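Local coordinates for protein 2-c-methyl-d-erythritol 2,4-cyclodiphosphate synthase (Plasmodium falciparum, PDB 4C81) that probably catalyses the cyclisation that forms 2-C-methyl-D-erythritol 2,4-cyclodiphosphate, with release of CMP, in the non-mevalonate route to isoprenoid precursors, at residues A[113-127]-A[168-182]. The protein carries 1 engineered substitution. Sequence-based numbering, arbitrary orientation.
With ZN (zinc ion), chain C; CDP (cytidine-5'-diphosphate), chain D.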
loop_
_atom_site.group_PDB
_atom_site.type_symbol
_atom_site.label_atom_id
_atom_site.label_comp_id
_atom_site.label_asym_id
_atom_site.label_seq_id
_atom_site.Cartn_x
_atom_site.Cartn_y
_atom_site.Cartn_z
ATOM N N ASN A 113 -6.834 24.365 0.936
ATOM C CA ASN A 113 -7.703 24.389 2.113
ATOM C C ASN A 113 -7.832 23.016 2.788
ATOM O O ASN A 113 -8.926 22.606 3.186
ATOM C CB ASN A 113 -9.083 24.960 1.747
ATOM C CG ASN A 113 -9.738 25.695 2.902
ATOM O OD1 ASN A 113 -10.935 25.552 3.148
ATOM N ND2 ASN A 113 -8.952 26.490 3.617
ATOM N N TYR A 114 -6.704 22.315 2.915
ATOM C CA TYR A 114 -6.647 21.027 3.606
ATOM C C TYR A 114 -5.684 21.092 4.795
ATOM O O TYR A 114 -4.791 21.942 4.840
ATOM C CB TYR A 114 -6.211 19.912 2.640
ATOM C CG TYR A 114 -7.341 19.314 1.833
ATOM C CD1 TYR A 114 -8.108 18.272 2.343
ATOM C CD2 TYR A 114 -7.635 19.780 0.557
ATOM C CE1 TYR A 114 -9.148 17.719 1.614
ATOM C CE2 TYR A 114 -8.675 19.238 -0.183
ATOM C CZ TYR A 114 -9.428 18.205 0.350
ATOM O OH TYR A 114 -10.454 17.659 -0.382
ATOM N N ASP A 115 -5.908 20.207 5.764
ATOM C CA ASP A 115 -4.946 19.907 6.822
ATOM C C ASP A 115 -4.560 18.449 6.651
ATOM O O ASP A 115 -5.338 17.669 6.113
ATOM C CB ASP A 115 -5.575 20.075 8.207
ATOM C CG ASP A 115 -5.879 21.518 8.548
ATOM O OD1 ASP A 115 -5.005 22.381 8.336
ATOM O OD2 ASP A 115 -6.992 21.780 9.052
ATOM N N ILE A 116 -3.369 18.086 7.109
ATOM C CA ILE A 116 -2.996 16.675 7.212
ATOM C C ILE A 116 -3.718 16.077 8.411
ATOM O O ILE A 116 -3.765 16.691 9.480
ATOM C CB ILE A 116 -1.470 16.489 7.377
ATOM C CG1 ILE A 116 -0.748 16.911 6.094
ATOM C CG2 ILE A 116 -1.127 15.027 7.707
ATOM C CD1 ILE A 116 0.766 16.915 6.202
ATOM N N GLY A 117 -4.300 14.894 8.225
ATOM C CA GLY A 117 -4.856 14.131 9.334
ATOM C C GLY A 117 -3.706 13.425 10.017
ATOM O O GLY A 117 -3.130 13.934 10.976
ATOM N N ASN A 118 -3.363 12.246 9.511
ATOM C CA ASN A 118 -2.148 11.560 9.934
ATOM C C ASN A 118 -1.434 10.943 8.741
ATOM O O ASN A 118 -2.000 10.843 7.654
ATOM C CB ASN A 118 -2.454 10.487 10.979
ATOM C CG ASN A 118 -3.101 9.262 10.378
ATOM O OD1 ASN A 118 -4.134 9.357 9.719
ATOM N ND2 ASN A 118 -2.485 8.105 10.584
ATOM N N VAL A 119 -0.174 10.573 8.957
ATOM C CA VAL A 119 0.624 9.868 7.959
ATOM C C VAL A 119 1.213 8.614 8.620
ATOM O O VAL A 119 1.632 8.654 9.782
ATOM C CB VAL A 119 1.736 10.767 7.364
ATOM C CG1 VAL A 119 2.765 11.150 8.419
ATOM C CG2 VAL A 119 2.404 10.082 6.179
ATOM N N ASP A 120 1.196 7.501 7.889
ATOM C CA ASP A 120 1.770 6.234 8.344
ATOM C C ASP A 120 2.743 5.770 7.270
ATOM O O ASP A 120 2.370 5.617 6.110
ATOM C CB ASP A 120 0.686 5.172 8.579
ATOM C CG ASP A 120 1.221 3.920 9.283
ATOM O OD1 ASP A 120 2.353 3.952 9.820
ATOM O OD2 ASP A 120 0.505 2.899 9.312
ATOM N N ILE A 121 3.989 5.551 7.678
ATOM C CA ILE A 121 5.092 5.327 6.763
ATOM C C ILE A 121 5.702 3.959 7.047
ATOM O O ILE A 121 6.026 3.644 8.195
ATOM C CB ILE A 121 6.166 6.424 6.921
ATOM C CG1 ILE A 121 5.561 7.812 6.661
ATOM C CG2 ILE A 121 7.315 6.172 5.971
ATOM C CD1 ILE A 121 6.362 8.946 7.246
ATOM N N ASN A 122 5.825 3.152 5.995
ATOM C CA ASN A 122 6.406 1.816 6.060
ATOM C C ASN A 122 7.671 1.751 5.224
ATOM O O ASN A 122 7.614 1.833 3.999
ATOM C CB ASN A 122 5.414 0.792 5.521
ATOM C CG ASN A 122 4.269 0.545 6.466
ATOM O OD1 ASN A 122 4.482 0.263 7.640
ATOM N ND2 ASN A 122 3.047 0.635 5.958
ATOM N N VAL A 123 8.812 1.605 5.892
ATOM C CA VAL A 123 10.089 1.415 5.215
ATOM C C VAL A 123 10.397 -0.075 5.162
ATOM O O VAL A 123 10.304 -0.761 6.172
ATOM C CB VAL A 123 11.227 2.156 5.943
ATOM C CG1 VAL A 123 12.576 1.895 5.267
ATOM C CG2 VAL A 123 10.934 3.654 5.999
ATOM N N ILE A 124 10.739 -0.569 3.976
ATOM C CA ILE A 124 11.136 -1.962 3.798
ATOM C C ILE A 124 12.614 -1.948 3.455
ATOM O O ILE A 124 13.015 -1.457 2.396
ATOM C CB ILE A 124 10.323 -2.681 2.708
ATOM C CG1 ILE A 124 8.823 -2.467 2.944
ATOM C CG2 ILE A 124 10.660 -4.174 2.716
ATOM C CD1 ILE A 124 7.931 -3.125 1.908
ATOM N N ALA A 125 13.414 -2.470 4.378
ATOM C CA ALA A 125 14.863 -2.359 4.309
ATOM C C ALA A 125 15.509 -3.295 5.329
ATOM O O ALA A 125 15.020 -3.430 6.449
ATOM C CB ALA A 125 15.284 -0.915 4.570
ATOM N N GLN A 126 16.596 -3.954 4.934
ATOM C CA GLN A 126 17.384 -4.752 5.876
ATOM C C GLN A 126 18.066 -3.814 6.867
ATOM O O GLN A 126 18.011 -4.028 8.077
ATOM C CB GLN A 126 18.430 -5.599 5.144
ATOM C CG GLN A 126 17.864 -6.669 4.218
ATOM C CD GLN A 126 17.051 -7.729 4.945
ATOM O OE1 GLN A 126 15.967 -8.115 4.496
ATOM N NE2 GLN A 126 17.569 -8.210 6.073
ATOM N N VAL A 127 18.701 -2.773 6.330
ATOM C CA VAL A 127 19.331 -1.717 7.122
ATOM C C VAL A 127 19.059 -0.360 6.458
ATOM O O VAL A 127 18.839 -0.298 5.247
ATOM C CB VAL A 127 20.854 -1.947 7.255
ATOM C CG1 VAL A 127 21.131 -3.203 8.072
ATOM C CG2 VAL A 127 21.511 -2.042 5.888
ATOM N N LYS A 168 20.092 -6.251 0.119
ATOM C CA LYS A 168 20.617 -4.902 0.363
ATOM C C LYS A 168 21.016 -4.137 -0.903
ATOM O O LYS A 168 21.920 -3.297 -0.873
ATOM C CB LYS A 168 21.784 -4.950 1.365
ATOM C CG LYS A 168 21.424 -5.606 2.692
ATOM C CD LYS A 168 22.598 -5.632 3.665
ATOM C CE LYS A 168 23.626 -6.686 3.280
ATOM N NZ LYS A 168 24.701 -6.817 4.301
ATOM N N LYS A 169 20.325 -4.414 -2.004
ATOM C CA LYS A 169 20.548 -3.713 -3.264
ATOM C C LYS A 169 19.689 -2.452 -3.344
ATOM O O LYS A 169 19.990 -1.544 -4.116
ATOM C CB LYS A 169 20.246 -4.626 -4.455
ATOM C CG LYS A 169 21.183 -5.826 -4.571
ATOM C CD LYS A 169 20.791 -6.750 -5.720
ATOM C CE LYS A 169 21.151 -6.159 -7.074
ATOM N NZ LYS A 169 20.872 -7.107 -8.189
ATOM N N ALA A 170 18.619 -2.405 -2.548
ATOM C CA ALA A 170 17.710 -1.266 -2.546
ATOM C C ALA A 170 16.941 -1.169 -1.233
ATOM O O ALA A 170 16.927 -2.111 -0.438
ATOM C CB ALA A 170 16.740 -1.367 -3.720
ATOM N N ILE A 171 16.313 -0.016 -1.022
ATOM C CA ILE A 171 15.367 0.195 0.079
ATOM C C ILE A 171 14.118 0.868 -0.482
ATOM O O ILE A 171 14.192 1.603 -1.471
ATOM C CB ILE A 171 15.966 1.059 1.213
ATOM C CG1 ILE A 171 16.504 2.396 0.679
ATOM C CG2 ILE A 171 17.081 0.289 1.931
ATOM C CD1 ILE A 171 16.959 3.354 1.763
ATOM N N GLU A 172 12.970 0.618 0.136
ATOM C CA GLU A 172 11.729 1.208 -0.364
ATOM C C GLU A 172 10.814 1.684 0.750
ATOM O O GLU A 172 10.973 1.315 1.919
ATOM C CB GLU A 172 11.011 0.278 -1.358
ATOM C CG GLU A 172 10.422 -1.007 -0.812
ATOM C CD GLU A 172 9.782 -1.865 -1.914
ATOM O OE1 GLU A 172 10.178 -1.725 -3.095
ATOM O OE2 GLU A 172 8.886 -2.674 -1.594
ATOM N N CYS A 173 9.891 2.564 0.378
ATOM C CA CYS A 173 9.003 3.217 1.335
ATOM C C CYS A 173 7.604 3.324 0.747
ATOM O O CYS A 173 7.448 3.661 -0.429
ATOM C CB CYS A 173 9.521 4.625 1.674
ATOM S SG CYS A 173 8.640 5.410 3.044
ATOM N N PHE A 174 6.602 3.021 1.573
ATOM C CA PHE A 174 5.206 3.337 1.297
ATOM C C PHE A 174 4.735 4.344 2.330
ATOM O O PHE A 174 4.807 4.083 3.523
ATOM C CB PHE A 174 4.332 2.084 1.389
ATOM C CG PHE A 174 4.551 1.115 0.275
ATOM C CD1 PHE A 174 5.606 0.216 0.324
ATOM C CD2 PHE A 174 3.713 1.104 -0.830
ATOM C CE1 PHE A 174 5.820 -0.688 -0.713
ATOM C CE2 PHE A 174 3.919 0.200 -1.865
ATOM C CZ PHE A 174 4.974 -0.691 -1.807
ATOM N N ALA A 175 4.261 5.495 1.871
ATOM C CA ALA A 175 3.737 6.524 2.759
ATOM C C ALA A 175 2.240 6.646 2.513
ATOM O O ALA A 175 1.821 6.810 1.378
ATOM C CB ALA A 175 4.426 7.854 2.496
ATOM N N ASN A 176 1.451 6.557 3.581
ATOM C CA ASN A 176 -0.001 6.615 3.501
ATOM C C ASN A 176 -0.499 7.792 4.312
ATOM O O ASN A 176 -0.116 7.956 5.469
ATOM C CB ASN A 176 -0.613 5.330 4.048
ATOM C CG ASN A 176 -0.077 4.102 3.361
ATOM O OD1 ASN A 176 -0.660 3.625 2.388
ATOM N ND2 ASN A 176 1.057 3.597 3.841
ATOM N N ILE A 177 -1.361 8.600 3.708
ATOM C CA ILE A 177 -1.785 9.854 4.326
ATOM C C ILE A 177 -3.274 10.117 4.125
ATOM O O ILE A 177 -3.871 9.660 3.147
ATOM C CB ILE A 177 -0.951 11.022 3.755
ATOM C CG1 ILE A 177 -1.012 12.239 4.679
ATOM C CG2 ILE A 177 -1.369 11.361 2.323
ATOM C CD1 ILE A 177 0.025 13.274 4.348
ATOM N N LEU A 178 -3.869 10.831 5.080
ATOM C CA LEU A 178 -5.209 11.380 4.924
ATOM C C LEU A 178 -5.098 12.893 4.976
ATOM O O LEU A 178 -4.396 13.438 5.831
ATOM C CB LEU A 178 -6.131 10.916 6.047
ATOM C CG LEU A 178 -6.576 9.460 6.013
ATOM C CD1 LEU A 178 -7.355 9.149 7.282
ATOM C CD2 LEU A 178 -7.407 9.135 4.773
ATOM N N LEU A 179 -5.773 13.559 4.048
ATOM C CA LEU A 179 -5.942 15.001 4.102
ATOM C C LEU A 179 -7.387 15.324 4.465
ATOM O O LEU A 179 -8.322 14.799 3.861
ATOM C CB LEU A 179 -5.589 15.638 2.763
ATOM C CG LEU A 179 -4.192 15.327 2.219
ATOM C CD1 LEU A 179 -3.990 16.009 0.888
ATOM C CD2 LEU A 179 -3.087 15.726 3.199
ATOM N N ILE A 180 -7.553 16.199 5.456
ATOM C CA ILE A 180 -8.864 16.564 5.986
ATOM C C ILE A 180 -9.195 18.003 5.597
ATOM O O ILE A 180 -8.382 18.899 5.821
ATOM C CB ILE A 180 -8.878 16.470 7.532
ATOM C CG1 ILE A 180 -8.284 15.139 8.013
ATOM C CG2 ILE A 180 -10.294 16.642 8.065
ATOM C CD1 ILE A 180 -8.982 13.906 7.457
ATOM N N PRO A 181 -10.388 18.235 5.015
ATOM C CA PRO A 181 -10.724 19.616 4.657
ATOM C C PRO A 181 -10.794 20.531 5.878
ATOM O O PRO A 181 -11.222 20.100 6.951
ATOM C CB PRO A 181 -12.104 19.489 3.996
ATOM C CG PRO A 181 -12.656 18.211 4.474
ATOM C CD PRO A 181 -11.487 17.303 4.712
ATOM N N LYS A 182 -10.346 21.773 5.712
ATOM C CA LYS A 182 -10.476 22.784 6.759
ATOM C C LYS A 182 -11.946 23.163 6.920
ATOM O O LYS A 182 -12.698 23.176 5.942
ATOM C CB LYS A 182 -9.642 24.025 6.424
ATOM C CG LYS A 182 -8.152 23.828 6.619
ATOM C CD LYS A 182 -7.366 25.054 6.203
ATOM C CE LYS A 182 -5.926 24.975 6.678
ATOM N NZ LYS A 182 -5.167 26.210 6.346
HETATM ZN ZN ZN C . 10.110 -3.322 -4.817
HETATM O O3B CDP D . 10.794 -11.052 11.624
HETATM P PB CDP D . 9.910 -9.794 12.138
HETATM O O1B CDP D . 8.431 -10.106 11.627
HETATM O O2B CDP D . 9.940 -9.637 13.616
HETATM O O3A CDP D . 10.363 -8.479 11.320
HETATM P PA CDP D . 11.897 -8.061 11.043
HETATM O O1A CDP D . 12.836 -9.149 11.393
HETATM O O2A CDP D . 11.943 -7.477 9.687
HETATM O "O5'" CDP D . 12.117 -6.855 12.084
HETATM C "C5'" CDP D . 11.589 -6.893 13.416
HETATM C "C4'" CDP D . 11.566 -5.485 14.015
HETATM O "O4'" CDP D . 12.869 -4.893 13.780
HETATM C "C3'" CDP D . 10.589 -4.580 13.268
HETATM O "O3'" CDP D . 9.273 -4.696 13.820
HETATM C "C2'" CDP D . 11.179 -3.204 13.554
HETATM O "O2'" CDP D . 10.777 -2.752 14.852
HETATM C "C1'" CDP D . 12.695 -3.460 13.560
HETATM N N1 CDP D . 13.268 -3.001 12.258
HETATM C C2 CDP D . 13.400 -1.621 12.020
HETATM O O2 CDP D . 13.048 -0.802 12.868
HETATM N N3 CDP D . 13.935 -1.181 10.808
HETATM C C4 CDP D . 14.338 -2.079 9.823
HETATM N N4 CDP D . 14.842 -1.608 8.686
HETATM C C5 CDP D . 14.217 -3.447 10.050
HETATM C C6 CDP D . 13.685 -3.907 11.255
HETATM O O HOH W 1 -9.160 19.933 8.989
HETATM O O HOH W 2 17.590 -3.449 1.924
#
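Glu172 holds CG between its backbone N and carbonyl carbon (chi1 68°) and then runs extended, lying alongside Ile124, whose CG1 is turned anti to the carbonyl carbon (chi1 -50°). Glu172 CG therefore rests 3.9 Å from Ile124 CB, and Ile124 CD1 also comes near CE1 of the Phe174 ring, at an oblique angle. Beyond this packing, Glu172 OE1 binds a zinc ion, joined there by His159 of the third subunit, and is hydrogen-bonded to Tyr14 OH.

Backbone bonds hold strands 114-124 and 170-181 together as antiparallel neighbours from Asp115 with Ile180 to Ile124 with Glu172. Between Ile116 and Val119 a beta bulge shifts the pairing by one: Gly117 N bonds Leu178 O at 2.8 Å, while Leu178 N reaches past it to Asn118 O at 3.2 Å. Ile180 CG1 packs against Gly117 CA, 3.8 Å away. Midway, Asp120 O accepts from Asn176 N at 2.9 Å and, weakly, from the amide ND2 of the same residue.

On the face bearing Ile116, Ile121 and Val123, Ile177 CD1 meets Ile116 CG2 at 4.0 Å with the two side chains about perpendicular, and Cys173 SG presses on Ile121 CG2 at 3.3 Å. Helix 64-77 covers Cys173, Ala175 and Ile177 here. The reverse face builds the assembly: Asp120, salt-bridged to Lys155 of its own chain, and Asn122 both hydrogen-bond Gln12 of the second subunit, and Phe174 meets its counterparts from both other subunits edge-to-face.

Just past Ile124, Ala125 O accepts a 2.9 Å bond from N4 of the CDP cytosine. The pair thus forms two central strands of the mixed sheet that lines the core of the IspF trimer, with a cytosine contact and, separately, a zinc ligand whose metal is distinct from the Asp15-His17-His67 site.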